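PDB 4BHQ: competence protein PILN, which probably helps build the inner-membrane platform from which type IV pili are assembled, pairing with a second copy of itself through its periplasmic domain. Local coordinates for residues 100-114 with 144-157. Numbering follows the deposited sequence.
Sequences KRIRVEFALQGEALS and RGLYTFSARVGVTG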
loop_
_atom_site.group_PDB
_atom_site.type_symbol
_atom_site.label_atom_id
_atom_site.label_comp_id
_atom_site.label_asym_id
_atom_site.label_seq_id
_atom_site.Cartn_x
_atom_site.Cartn_y
_atom_site.Cartn_z
ATOM N N LYS A 100 5.428 13.813 -17.485
ATOM C CA LYS A 100 4.816 12.516 -17.755
ATOM C C LYS A 100 3.285 12.623 -17.751
ATOM O O LYS A 100 2.718 13.457 -17.031
ATOM C CB LYS A 100 5.268 11.502 -16.736
ATOM C CG LYS A 100 6.756 11.465 -16.561
ATOM C CD LYS A 100 7.150 10.459 -15.510
ATOM C CE LYS A 100 8.639 10.641 -15.215
ATOM N NZ LYS A 100 9.250 9.415 -14.644
ATOM N N ARG A 101 2.635 11.835 -18.591
ATOM C CA ARG A 101 1.214 11.850 -18.623
ATOM C C ARG A 101 0.707 10.730 -17.696
ATOM O O ARG A 101 0.748 9.526 -17.992
ATOM C CB ARG A 101 0.576 11.815 -20.034
ATOM C CG ARG A 101 -0.961 11.726 -19.967
ATOM C CD ARG A 101 -1.721 12.097 -21.266
ATOM N NE ARG A 101 -1.277 13.348 -21.920
ATOM C CZ ARG A 101 -1.721 13.779 -23.101
ATOM N NH1 ARG A 101 -2.635 13.083 -23.779
ATOM N NH2 ARG A 101 -1.242 14.904 -23.624
ATOM N N ILE A 102 0.160 11.217 -16.586
ATOM C CA ILE A 102 -0.233 10.433 -15.465
ATOM C C ILE A 102 -1.601 9.881 -15.718
ATOM O O ILE A 102 -2.476 10.552 -16.268
ATOM C CB ILE A 102 -0.148 11.324 -14.187
ATOM C CG1 ILE A 102 1.304 11.733 -13.981
ATOM C CG2 ILE A 102 -0.640 10.636 -12.942
ATOM C CD1 ILE A 102 2.221 10.555 -14.077
ATOM N N ARG A 103 -1.812 8.659 -15.255
ATOM C CA ARG A 103 -3.122 8.038 -15.345
ATOM C C ARG A 103 -3.840 7.988 -13.951
ATOM O O ARG A 103 -5.050 8.164 -13.831
ATOM C CB ARG A 103 -2.904 6.668 -15.971
ATOM C CG ARG A 103 -4.185 5.908 -16.230
ATOM C CD ARG A 103 -5.016 6.620 -17.289
ATOM N NE ARG A 103 -6.305 5.960 -17.477
ATOM C CZ ARG A 103 -7.407 6.561 -17.896
ATOM N NH1 ARG A 103 -7.409 7.859 -18.186
ATOM N NH2 ARG A 103 -8.512 5.856 -18.015
ATOM N N VAL A 104 -3.056 7.740 -12.902
ATOM C CA VAL A 104 -3.588 7.680 -11.561
ATOM C C VAL A 104 -2.753 8.539 -10.588
ATOM O O VAL A 104 -1.534 8.594 -10.679
ATOM C CB VAL A 104 -3.645 6.209 -11.054
ATOM C CG1 VAL A 104 -3.827 6.176 -9.568
ATOM C CG2 VAL A 104 -4.845 5.481 -11.734
ATOM N N GLU A 105 -3.427 9.196 -9.667
ATOM C CA GLU A 105 -2.709 9.972 -8.662
ATOM C C GLU A 105 -3.035 9.502 -7.259
ATOM O O GLU A 105 -4.224 9.336 -6.907
ATOM C CB GLU A 105 -3.119 11.468 -8.773
ATOM C CG GLU A 105 -2.314 12.368 -7.882
ATOM C CD GLU A 105 -2.703 13.857 -8.076
ATOM O OE1 GLU A 105 -3.765 14.260 -7.619
ATOM O OE2 GLU A 105 -1.894 14.573 -8.666
ATOM N N PHE A 106 -1.985 9.364 -6.450
ATOM C CA PHE A 106 -2.127 8.998 -5.033
ATOM C C PHE A 106 -1.811 10.204 -4.184
ATOM O O PHE A 106 -0.755 10.800 -4.353
ATOM C CB PHE A 106 -1.129 7.885 -4.680
ATOM C CG PHE A 106 -1.485 6.560 -5.288
ATOM C CD1 PHE A 106 -2.340 5.713 -4.652
ATOM C CD2 PHE A 106 -0.899 6.164 -6.484
ATOM C CE1 PHE A 106 -2.672 4.454 -5.191
ATOM C CE2 PHE A 106 -1.217 4.904 -7.028
ATOM C CZ PHE A 106 -2.137 4.077 -6.390
ATOM N N ALA A 107 -2.728 10.587 -3.311
ATOM C CA ALA A 107 -2.420 11.626 -2.322
ATOM C C ALA A 107 -2.039 11.001 -0.989
ATOM O O ALA A 107 -2.788 10.158 -0.444
ATOM C CB ALA A 107 -3.637 12.549 -2.164
ATOM N N LEU A 108 -0.894 11.412 -0.463
ATOM C CA LEU A 108 -0.245 10.775 0.684
ATOM C C LEU A 108 -0.069 11.724 1.857
ATOM O O LEU A 108 0.478 12.859 1.678
ATOM C CB LEU A 108 1.180 10.277 0.269
ATOM C CG LEU A 108 1.331 9.381 -0.969
ATOM C CD1 LEU A 108 2.795 8.933 -1.173
ATOM C CD2 LEU A 108 0.444 8.099 -0.823
ATOM N N GLN A 109 -0.469 11.260 3.028
ATOM C CA GLN A 109 -0.088 11.920 4.310
ATOM C C GLN A 109 0.730 10.896 5.027
ATOM O O GLN A 109 0.327 9.689 5.118
ATOM C CB GLN A 109 -1.317 12.256 5.140
ATOM C CG GLN A 109 -2.259 13.171 4.442
ATOM C CD GLN A 109 -1.675 14.561 4.347
ATOM O OE1 GLN A 109 -0.959 14.966 5.266
ATOM N NE2 GLN A 109 -1.916 15.269 3.222
ATOM N N GLY A 110 1.863 11.296 5.568
ATOM C CA GLY A 110 2.718 10.332 6.261
ATOM C C GLY A 110 3.626 10.906 7.324
ATOM O O GLY A 110 3.552 12.108 7.669
ATOM N N GLU A 111 4.511 10.080 7.813
ATOM C CA GLU A 111 5.439 10.396 8.890
ATOM C C GLU A 111 6.740 9.703 8.477
ATOM O O GLU A 111 6.690 8.546 8.039
ATOM C CB GLU A 111 5.048 9.716 10.190
ATOM C CG GLU A 111 3.711 10.046 10.660
ATOM C CD GLU A 111 3.340 9.226 11.843
ATOM O OE1 GLU A 111 4.092 8.255 12.158
ATOM O OE2 GLU A 111 2.321 9.568 12.452
ATOM N N ALA A 112 7.862 10.398 8.677
ATOM C CA ALA A 112 9.187 9.896 8.354
ATOM C C ALA A 112 10.024 9.992 9.617
ATOM O O ALA A 112 9.989 11.020 10.359
ATOM C CB ALA A 112 9.800 10.677 7.211
ATOM N N LEU A 113 10.751 8.921 9.924
ATOM C CA LEU A 113 11.555 8.841 11.134
ATOM C C LEU A 113 12.684 9.923 11.153
ATOM O O LEU A 113 13.123 10.350 12.204
ATOM C CB LEU A 113 12.181 7.456 11.234
ATOM C CG LEU A 113 12.967 7.024 12.468
ATOM C CD1 LEU A 113 12.141 7.120 13.731
ATOM C CD2 LEU A 113 13.526 5.606 12.322
ATOM N N SER A 114 13.186 10.302 9.999
ATOM C CA SER A 114 14.308 11.239 9.930
ATOM C C SER A 114 14.153 11.974 8.627
ATOM O O SER A 114 13.399 11.510 7.728
ATOM C CB SER A 114 15.644 10.464 9.949
ATOM O OG SER A 114 15.811 9.730 8.755
ATOM N N ARG A 144 7.207 14.327 18.944
ATOM C CA ARG A 144 7.588 12.965 18.658
ATOM C C ARG A 144 8.988 12.833 18.138
ATOM O O ARG A 144 9.513 11.698 18.007
ATOM C CB ARG A 144 6.599 12.369 17.659
ATOM C CG ARG A 144 5.210 12.069 18.249
ATOM C CD ARG A 144 4.323 11.420 17.188
ATOM N NE ARG A 144 3.981 12.322 16.061
ATOM C CZ ARG A 144 3.433 11.853 14.922
ATOM N NH1 ARG A 144 3.196 10.531 14.790
ATOM N NH2 ARG A 144 3.109 12.674 13.912
ATOM N N GLY A 145 9.599 13.954 17.754
ATOM C CA GLY A 145 10.944 13.893 17.095
ATOM C C GLY A 145 10.931 13.181 15.739
ATOM O O GLY A 145 11.847 12.442 15.397
ATOM N N LEU A 146 9.905 13.410 14.947
ATOM C CA LEU A 146 9.838 12.872 13.564
ATOM C C LEU A 146 9.095 13.854 12.655
ATOM O O LEU A 146 8.475 14.793 13.155
ATOM C CB LEU A 146 9.116 11.521 13.539
ATOM C CG LEU A 146 7.853 11.359 14.313
ATOM C CD1 LEU A 146 6.740 12.031 13.511
ATOM C CD2 LEU A 146 7.575 9.842 14.595
ATOM N N TYR A 147 9.053 13.579 11.360
ATOM C CA TYR A 147 8.473 14.483 10.396
ATOM C C TYR A 147 7.138 14.014 9.890
ATOM O O TYR A 147 7.015 12.847 9.477
ATOM C CB TYR A 147 9.403 14.660 9.172
ATOM C CG TYR A 147 10.623 15.408 9.556
ATOM C CD1 TYR A 147 11.749 14.724 10.065
ATOM C CD2 TYR A 147 10.658 16.816 9.450
ATOM C CE1 TYR A 147 12.910 15.418 10.442
ATOM C CE2 TYR A 147 11.802 17.527 9.858
ATOM C CZ TYR A 147 12.926 16.815 10.367
ATOM O OH TYR A 147 14.065 17.505 10.724
ATOM N N THR A 148 6.126 14.887 9.943
ATOM C CA THR A 148 4.922 14.621 9.124
ATOM C C THR A 148 5.207 15.164 7.743
ATOM O O THR A 148 6.035 16.084 7.577
ATOM C CB THR A 148 3.687 15.301 9.754
ATOM O OG1 THR A 148 3.976 16.682 9.959
ATOM C CG2 THR A 148 3.408 14.694 11.141
ATOM N N PHE A 149 4.562 14.622 6.731
ATOM C CA PHE A 149 4.782 15.118 5.404
ATOM C C PHE A 149 3.570 14.863 4.558
ATOM O O PHE A 149 2.692 14.011 4.905
ATOM C CB PHE A 149 6.069 14.532 4.737
ATOM C CG PHE A 149 5.950 13.049 4.310
ATOM C CD1 PHE A 149 6.205 12.028 5.205
ATOM C CD2 PHE A 149 5.530 12.732 2.990
ATOM C CE1 PHE A 149 6.106 10.669 4.853
ATOM C CE2 PHE A 149 5.440 11.379 2.589
ATOM C CZ PHE A 149 5.754 10.332 3.535
ATOM N N SER A 150 3.490 15.579 3.452
ATOM C CA SER A 150 2.500 15.296 2.426
ATOM C C SER A 150 3.053 15.386 1.056
ATOM O O SER A 150 3.974 16.190 0.753
ATOM C CB SER A 150 1.252 16.207 2.592
ATOM O OG SER A 150 1.577 17.531 2.234
ATOM N N ALA A 151 2.516 14.525 0.197
ATOM C CA ALA A 151 2.994 14.402 -1.165
ATOM C C ALA A 151 1.899 13.844 -2.051
ATOM O O ALA A 151 0.988 13.143 -1.592
ATOM C CB ALA A 151 4.253 13.494 -1.231
ATOM N N ARG A 152 2.022 14.109 -3.343
ATOM C CA ARG A 152 1.198 13.448 -4.366
ATOM C C ARG A 152 2.140 12.618 -5.267
ATOM O O ARG A 152 3.174 13.128 -5.667
ATOM C CB ARG A 152 0.433 14.502 -5.188
ATOM C CG ARG A 152 -0.789 15.023 -4.405
ATOM C CD ARG A 152 -1.485 16.234 -5.132
ATOM N NE ARG A 152 -0.471 17.285 -5.266
ATOM C CZ ARG A 152 -0.645 18.503 -5.747
ATOM N NH1 ARG A 152 -1.834 18.880 -6.213
ATOM N NH2 ARG A 152 0.400 19.346 -5.757
ATOM N N VAL A 153 1.759 11.351 -5.540
ATOM C CA VAL A 153 2.506 10.484 -6.469
ATOM C C VAL A 153 1.689 10.222 -7.742
ATOM O O VAL A 153 0.542 9.765 -7.662
ATOM C CB VAL A 153 2.945 9.148 -5.798
ATOM C CG1 VAL A 153 3.369 8.104 -6.839
ATOM C CG2 VAL A 153 4.122 9.421 -4.844
ATOM N N GLY A 154 2.290 10.477 -8.918
ATOM C CA GLY A 154 1.580 10.220 -10.168
ATOM C C GLY A 154 2.125 8.915 -10.793
ATOM O O GLY A 154 3.287 8.611 -10.691
ATOM N N VAL A 155 1.219 8.130 -11.396
ATOM C CA VAL A 155 1.583 6.883 -12.044
ATOM C C VAL A 155 1.085 6.873 -13.489
ATOM O O VAL A 155 -0.082 7.163 -13.758
ATOM C CB VAL A 155 0.940 5.651 -11.298
ATOM C CG1 VAL A 155 1.655 4.349 -11.778
ATOM C CG2 VAL A 155 1.144 5.856 -9.785
ATOM N N THR A 156 2.020 6.529 -14.377
ATOM C CA THR A 156 1.770 6.381 -15.840
ATOM C C THR A 156 1.125 5.070 -16.183
ATOM O O THR A 156 1.207 4.099 -15.423
ATOM C CB THR A 156 3.053 6.384 -16.684
ATOM O OG1 THR A 156 3.779 5.201 -16.379
ATOM C CG2 THR A 156 3.919 7.617 -16.385
ATOM N N GLY A 157 0.472 5.051 -17.343
ATOM C CA GLY A 157 -0.126 3.832 -17.885
ATOM C C GLY A 157 0.902 2.733 -18.095
ATOM O O GLY A 157 0.538 1.552 -18.138
HETATM O O HOH W 1 0.313 7.042 -19.076
#
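The CG2 of I102 lies 3.5 Å from the backbone N of V155, beside G154, where a CB would run into I102 CG1. R103 and V104 both donate to V155 O, at 2.7 Å from R103 N and 3.1 Å from V104 N, which defines a classic beta bulge. Beyond it, 104-112 and 146-156 run antiparallel as the central strands of the four-stranded sheet, with paired backbone bonds at F106/V153, L108/A151, G110/F149 and A112/Y147. With CG anti to its carbonyl carbon (chi1 -71°), F106 turns its ring edge to V155 CG2, which lies 3.8 Å from F106 CE2; the same ring stacks on F60 of the second subunit. G110 CA sits 4.1 Å from the centroid of the F149 ring, a CH-pi contact over its face that leaves no room for a CB. On the other face, E111 OE2 takes R144 NH1 at 2.7 Å, in the guanidinium plane but 64° out of the carboxylate plane, and also pairs with R76. Replacing E111 with an alanine would probably leave R144 and R76 without this shared carboxylate. The apolar face thus meets the second subunit at V104, F106, L108 and V155 and helix 115-124 at L108, A112 and F149, while E111 links strand 73-82 to the turn entering 146-156.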